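Local coordinates for protein beta-galactosidase (Bacteroides thetaiotaomicron, PDB 5MUJ) that probably acts as a glycoside hydrolase with arabinofuranosidase activity on side chain B of the plant pectin rhamnogalacturonan II, whose glycan it binds, at residues T83-R88 and A160-L165; G107-Y112 and H146-I151. All blocks are in the same frame, centred on the assembly; numbering follows the deposited sequence.

Contact 1 (T83-R88 and A160-L165). With RAM (alpha-L-rhamnopyranose), chain B.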
loop_
_atom_site.group_PDB
_atom_site.type_symbol
_atom_site.label_atom_id
_atom_site.label_comp_id
_atom_site.label_asym_id
_atom_site.label_seq_id
_atom_site.Cartn_x
_atom_site.Cartn_y
_atom_site.Cartn_z
ATOM N N THR A 83 -17.750 8.690 -8.235
ATOM C CA THR A 83 -18.523 7.489 -7.921
ATOM C C THR A 83 -17.743 6.239 -8.338
ATOM O O THR A 83 -16.613 6.326 -8.847
ATOM C CB THR A 83 -19.897 7.497 -8.640
ATOM O OG1 THR A 83 -19.734 7.186 -10.037
ATOM C CG2 THR A 83 -20.620 8.837 -8.488
ATOM N N GLY A 84 -18.373 5.081 -8.126
ATOM C CA GLY A 84 -17.812 3.783 -8.502
ATOM C C GLY A 84 -17.622 3.534 -9.983
ATOM O O GLY A 84 -16.838 2.677 -10.362
ATOM N N THR A 85 -18.349 4.254 -10.832
ATOM C CA THR A 85 -18.289 3.977 -12.263
ATOM C C THR A 85 -17.952 5.126 -13.202
ATOM O O THR A 85 -17.754 4.875 -14.390
ATOM C CB THR A 85 -19.630 3.354 -12.736
ATOM O OG1 THR A 85 -20.700 4.273 -12.503
ATOM C CG2 THR A 85 -19.916 2.054 -12.003
ATOM N N ASP A 86 -17.872 6.362 -12.694
ATOM C CA ASP A 86 -17.699 7.522 -13.577
ATOM C C ASP A 86 -16.268 7.745 -14.037
ATOM O O ASP A 86 -16.066 8.359 -15.076
ATOM C CB ASP A 86 -18.303 8.808 -12.999
ATOM C CG ASP A 86 -17.588 9.309 -11.754
ATOM O OD1 ASP A 86 -17.091 8.485 -10.954
ATOM O OD2 ASP A 86 -17.562 10.547 -11.558
ATOM N N GLY A 87 -15.288 7.222 -13.304
ATOM C CA GLY A 87 -13.891 7.470 -13.611
ATOM C C GLY A 87 -13.368 6.405 -14.531
ATOM O O GLY A 87 -13.946 5.343 -14.649
ATOM N N ARG A 88 -12.259 6.685 -15.176
ATOM C CA ARG A 88 -11.621 5.729 -16.059
ATOM C C ARG A 88 -10.870 4.647 -15.266
ATOM O O ARG A 88 -10.877 3.466 -15.658
ATOM C CB ARG A 88 -10.655 6.436 -16.997
ATOM C CG ARG A 88 -9.918 5.500 -17.936
ATOM C CD ARG A 88 -9.131 6.232 -18.999
ATOM N NE ARG A 88 -8.437 5.291 -19.882
ATOM C CZ ARG A 88 -7.685 5.619 -20.934
ATOM N NH1 ARG A 88 -7.484 6.905 -21.247
ATOM N NH2 ARG A 88 -7.106 4.659 -21.667
ATOM N N ALA A 160 -11.953 -2.970 -9.228
ATOM C CA ALA A 160 -12.367 -4.158 -9.940
ATOM C C ALA A 160 -13.841 -4.175 -10.271
ATOM O O ALA A 160 -14.370 -5.221 -10.579
ATOM C CB ALA A 160 -11.983 -5.415 -9.171
ATOM N N VAL A 161 -14.521 -3.038 -10.216
ATOM C CA VAL A 161 -15.973 -3.020 -10.476
ATOM C C VAL A 161 -16.405 -3.511 -11.883
ATOM O O VAL A 161 -17.477 -4.113 -12.005
ATOM C CB VAL A 161 -16.568 -1.614 -10.164
ATOM C CG1 VAL A 161 -16.105 -0.574 -11.172
ATOM C CG2 VAL A 161 -18.089 -1.649 -10.096
ATOM N N LYS A 162 -15.618 -3.224 -12.924
ATOM C CA LYS A 162 -15.929 -3.659 -14.314
ATOM C C LYS A 162 -15.145 -4.875 -14.815
ATOM O O LYS A 162 -15.589 -5.555 -15.750
ATOM C CB LYS A 162 -15.777 -2.502 -15.319
ATOM C CG LYS A 162 -16.824 -1.391 -15.223
ATOM C CD LYS A 162 -18.285 -1.832 -15.152
ATOM C CE LYS A 162 -19.203 -0.706 -14.704
ATOM N NZ LYS A 162 -19.123 0.505 -15.564
ATOM N N ALA A 163 -14.001 -5.143 -14.200
ATOM C CA ALA A 163 -13.114 -6.213 -14.617
ATOM C C ALA A 163 -12.095 -6.446 -13.521
ATOM O O ALA A 163 -11.807 -5.543 -12.748
ATOM C CB ALA A 163 -12.406 -5.885 -15.937
ATOM N N PRO A 164 -11.479 -7.625 -13.484
ATOM C CA PRO A 164 -10.497 -7.909 -12.450
ATOM C C PRO A 164 -9.188 -7.111 -12.574
ATOM O O PRO A 164 -8.879 -6.522 -13.627
ATOM C CB PRO A 164 -10.271 -9.440 -12.563
ATOM C CG PRO A 164 -10.677 -9.773 -13.935
ATOM C CD PRO A 164 -11.807 -8.841 -14.258
ATOM N N LEU A 165 -8.435 -7.098 -11.483
ATOM C CA LEU A 165 -7.122 -6.448 -11.472
ATOM C C LEU A 165 -6.013 -7.473 -11.259
ATOM O O LEU A 165 -6.204 -8.462 -10.528
ATOM C CB LEU A 165 -7.076 -5.361 -10.435
ATOM C CG LEU A 165 -8.250 -4.425 -10.423
ATOM C CD1 LEU A 165 -8.441 -3.923 -8.993
ATOM C CD2 LEU A 165 -8.065 -3.281 -11.398
HETATM C C1 RAM B . -22.168 -4.404 -9.040
HETATM C C2 RAM B . -20.906 -3.646 -8.724
HETATM C C3 RAM B . -20.410 -3.961 -7.332
HETATM C C4 RAM B . -20.225 -5.477 -7.185
HETATM C C5 RAM B . -21.448 -6.287 -7.631
HETATM C C6 RAM B . -21.113 -7.765 -7.833
HETATM O O2 RAM B . -19.965 -4.085 -9.711
HETATM O O3 RAM B . -19.174 -3.253 -7.149
HETATM O O4 RAM B . -20.154 -5.404 -5.759
HETATM O O5 RAM B . -21.981 -5.817 -8.868
HETATM O O HOH W 1 -16.986 2.354 -15.365
#
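Gly84 and Thr85 meet Val161 and Lys162 at the surface, in a small contact that buries only 127 Å² over both sides. The turn carrying the first pair is braced from within: Thr83 N donates to Asp86 OD1 at 2.8 Å, with an N-H...O angle of 153°. The donor comes from above the carboxylate plane, 42° out of it. From strand 71-79, Tyr79 OH bonds to Thr83 O. At Gly84 the backbones approach most closely, 7.3 Å between Gly84 CA and Val161 CA. The carbonyl oxygen Gly84 O packs against the methyl Val161 CG1 at 3.4 Å. The first torsion of Val161 (chi1 70°) sets CG1 between the backbone N and the carbonyl carbon; CG2, anti to the backbone N, is turned onto the rhamnose, a methyl-to-oxygen packing contact of 3.1 Å between Val161 CG2 and RAM O2. Gly84, Ala160 and Val161 line the observed glycan pocket, and Val161 touches both the neighbouring loop and the sugar.

Five four-stranded antiparallel sheets identify a five-bladed beta-propeller, one blade combining the three C-terminal strands with the N-terminal edge strand 45-51. Each segment belongs to the loop between the second and third strands of its blade, and the two blades are consecutive.

Thr85 supplies the remaining links. Its methyl CG2 lies 3.9 Å from Lys162 CE, the side chains crossing at about a right angle. Bends at chi2 and chi4 bring the Lys162 ammonium to a water, which accepts from Lys162 NZ at 2.8 Å and donates to Thr85 O, also at 2.8 Å. Further along, Arg88 forms a salt bridge with Asp114.

Contact 2 (G107-Y112 and H146-I151)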
loop_
_atom_site.group_PDB
_atom_site.type_symbol
_atom_site.label_atom_id
_atom_site.label_comp_id
_atom_site.label_asym_id
_atom_site.label_seq_id
_atom_site.Cartn_x
_atom_site.Cartn_y
_atom_site.Cartn_z
ATOM N N GLY A 107 3.734 15.314 -11.352
ATOM C CA GLY A 107 3.155 14.759 -12.586
ATOM C C GLY A 107 3.127 13.258 -12.483
ATOM O O GLY A 107 3.514 12.684 -11.462
ATOM N N ARG A 108 2.677 12.661 -13.590
ATOM C CA ARG A 108 2.485 11.209 -13.678
ATOM C C ARG A 108 3.764 10.401 -13.881
ATOM O O ARG A 108 4.707 10.840 -14.574
ATOM C CB ARG A 108 1.509 10.863 -14.804
ATOM C CG ARG A 108 0.090 11.394 -14.637
ATOM C CD ARG A 108 -0.597 11.329 -15.965
ATOM N NE ARG A 108 -1.934 11.874 -16.029
ATOM C CZ ARG A 108 -2.242 13.107 -16.367
ATOM N NH1 ARG A 108 -1.294 14.036 -16.562
ATOM N NH2 ARG A 108 -3.513 13.440 -16.436
ATOM N N VAL A 109 3.780 9.213 -13.258
ATOM C CA VAL A 109 4.800 8.192 -13.526
ATOM C C VAL A 109 4.253 6.913 -14.162
ATOM O O VAL A 109 5.046 6.145 -14.725
ATOM C CB VAL A 109 5.621 7.836 -12.263
ATOM C CG1 VAL A 109 6.395 9.055 -11.769
ATOM C CG2 VAL A 109 4.737 7.305 -11.159
ATOM N N LEU A 110 2.941 6.687 -14.067
ATOM C CA LEU A 110 2.248 5.515 -14.720
ATOM C C LEU A 110 0.918 6.035 -15.209
ATOM O O LEU A 110 0.028 6.350 -14.407
ATOM C CB LEU A 110 2.033 4.324 -13.780
ATOM C CG LEU A 110 3.053 3.259 -13.452
ATOM C CD1 LEU A 110 2.285 2.045 -12.909
ATOM C CD2 LEU A 110 3.904 2.811 -14.617
ATOM N N SER A 111 0.792 6.152 -16.530
ATOM C CA SER A 111 -0.351 6.790 -17.166
ATOM C C SER A 111 -1.201 5.718 -17.866
ATOM O O SER A 111 -0.694 4.654 -18.178
ATOM C CB SER A 111 0.144 7.774 -18.204
ATOM O OG SER A 111 1.090 8.674 -17.642
ATOM N N TYR A 112 -2.440 6.067 -18.192
ATOM C CA TYR A 112 -3.304 5.201 -18.979
ATOM C C TYR A 112 -2.561 4.810 -20.249
ATOM O O TYR A 112 -2.039 5.659 -20.968
ATOM C CB TYR A 112 -4.630 5.863 -19.370
ATOM C CG TYR A 112 -5.499 6.284 -18.220
ATOM C CD1 TYR A 112 -5.987 5.359 -17.303
ATOM C CD2 TYR A 112 -5.811 7.641 -18.039
ATOM C CE1 TYR A 112 -6.744 5.778 -16.233
ATOM C CE2 TYR A 112 -6.575 8.069 -16.972
ATOM C CZ TYR A 112 -7.068 7.128 -16.077
ATOM O OH TYR A 112 -7.827 7.510 -15.010
ATOM N N HIS A 146 15.532 0.912 -11.270
ATOM C CA HIS A 146 14.553 0.910 -10.177
ATOM C C HIS A 146 13.290 0.221 -10.665
ATOM O O HIS A 146 12.983 0.215 -11.869
ATOM C CB HIS A 146 14.242 2.327 -9.694
ATOM C CG HIS A 146 15.398 2.998 -9.019
ATOM N ND1 HIS A 146 15.659 2.837 -7.683
ATOM C CD2 HIS A 146 16.362 3.823 -9.493
ATOM C CE1 HIS A 146 16.722 3.545 -7.350
ATOM N NE2 HIS A 146 17.183 4.134 -8.438
ATOM N N TRP A 147 12.594 -0.410 -9.730
ATOM C CA TRP A 147 11.455 -1.296 -10.066
ATOM C C TRP A 147 10.202 -0.885 -9.307
ATOM O O TRP A 147 10.271 -0.185 -8.299
ATOM C CB TRP A 147 11.823 -2.738 -9.753
ATOM C CG TRP A 147 12.976 -3.203 -10.515
ATOM C CD1 TRP A 147 14.302 -2.999 -10.233
ATOM C CD2 TRP A 147 12.931 -3.951 -11.715
ATOM N NE1 TRP A 147 15.084 -3.575 -11.206
ATOM C CE2 TRP A 147 14.262 -4.174 -12.122
ATOM C CE3 TRP A 147 11.893 -4.445 -12.495
ATOM C CZ2 TRP A 147 14.579 -4.889 -13.273
ATOM C CZ3 TRP A 147 12.209 -5.170 -13.650
ATOM C CH2 TRP A 147 13.541 -5.385 -14.019
HETATM N N MSE A 148 9.065 -1.324 -9.816
HETATM C CA MSE A 148 7.742 -1.010 -9.281
HETATM C C MSE A 148 6.795 -2.106 -9.681
HETATM O O MSE A 148 6.909 -2.640 -10.783
HETATM C CB MSE A 148 7.303 0.299 -9.917
HETATM C CG MSE A 148 5.885 0.739 -9.612
HETATM SE SE MSE A 148 5.410 2.298 -10.693
HETATM C CE MSE A 148 5.574 3.420 -9.109
ATOM N N THR A 149 5.884 -2.470 -8.798
ATOM C CA THR A 149 4.745 -3.300 -9.176
ATOM C C THR A 149 3.505 -2.455 -9.121
ATOM O O THR A 149 3.470 -1.425 -8.489
ATOM C CB THR A 149 4.546 -4.538 -8.293
ATOM O OG1 THR A 149 4.297 -4.118 -6.942
ATOM C CG2 THR A 149 5.768 -5.462 -8.397
ATOM N N TYR A 150 2.447 -2.922 -9.764
ATOM C CA TYR A 150 1.216 -2.151 -9.890
ATOM C C TYR A 150 -0.077 -2.969 -10.030
ATOM O O TYR A 150 -0.074 -4.169 -10.455
ATOM C CB TYR A 150 1.339 -1.096 -11.002
ATOM C CG TYR A 150 1.488 -1.614 -12.422
ATOM C CD1 TYR A 150 0.370 -1.823 -13.240
ATOM C CD2 TYR A 150 2.738 -1.820 -12.974
ATOM C CE1 TYR A 150 0.514 -2.249 -14.565
ATOM C CE2 TYR A 150 2.898 -2.253 -14.300
ATOM C CZ TYR A 150 1.792 -2.456 -15.094
ATOM O OH TYR A 150 2.007 -2.869 -16.408
ATOM N N ILE A 151 -1.174 -2.340 -9.624
ATOM C CA ILE A 151 -2.553 -2.787 -9.930
ATOM C C ILE A 151 -2.794 -2.434 -11.398
ATOM O O ILE A 151 -2.751 -1.231 -11.767
ATOM C CB ILE A 151 -3.578 -2.073 -9.012
ATOM C CG1 ILE A 151 -3.464 -2.594 -7.579
ATOM C CG2 ILE A 151 -4.985 -2.116 -9.595
ATOM C CD1 ILE A 151 -4.257 -1.815 -6.556
#
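Tyr150 OH, the polar end of the ring that Leu110 packs on, is hydrogen-bonded to Asp118 OD2, and the same ring has a cation-pi partner in Arg122. These two interactions restrain the aromatic group that Leu110 meets near its root. Leu110 CD1 is 3.8 Å from Tyr150 CG and equally far from Tyr150 CB, and it makes an off-centre CH-pi contact with the ring: the methyl sits 4.2 Å from the centroid, 30° off the normal. The side chains cross at roughly right angles. Leu110 CA and Tyr150 CA, the nearest backbone pair, are 9.1 Å apart.

Leu110 also leans on Met148, modelled as selenomethionine. With CG anti to the backbone N (chi1 174°) the chain runs out from its strand and then bends at its last torsion, bringing Met148 SE to 3.8 Å from Leu110 CG. The two side chains slide past each other in opposite directions. Beyond the bend, Met148 CE makes a looser approach to Val109 CG2, at 4.5 Å.

Val109 and Leu110 both face Thr92 of strand 90-97 in a classic beta bulge, consistent with both side chains pointing to strand 146-153; psi of -18° at Val109 departs from strand geometry. In 146-151, plain alternation presents Met148 and Tyr150 and turns Thr149 away to Ser208. The contact is buried and entirely apolar, joining strand 104-110, the last of its blade, to strand 146-153 of the following blade. Leu110 also touches Arg122, and Met148 touches Pro126, on strand 121-126, which comes between them in sequence and pairs with 146-153.

Overall arrangement
Both contacts join the same two consecutive propeller blades, but at different distances from the centre of the chain: contact 1, at the surface, is centred 19 Å from it and the buried contact 2 13 Å, and the two centres are 19 Å apart. Continuity is direct on each side, since Arg88 CZ of contact 1 packs 3.4 Å from Tyr112 CB of contact 2, and Leu165 CD2 lies 3.8 Å from Ile151 CG2. Contact 1 borders the glycan pocket: at their nearest atoms, Gly84 comes within about 3 Å of a second rhamnose, and the Val161 side chain within about 5 Å of the modified fucose. Contact 2 holds none of the glycan-pocket residues.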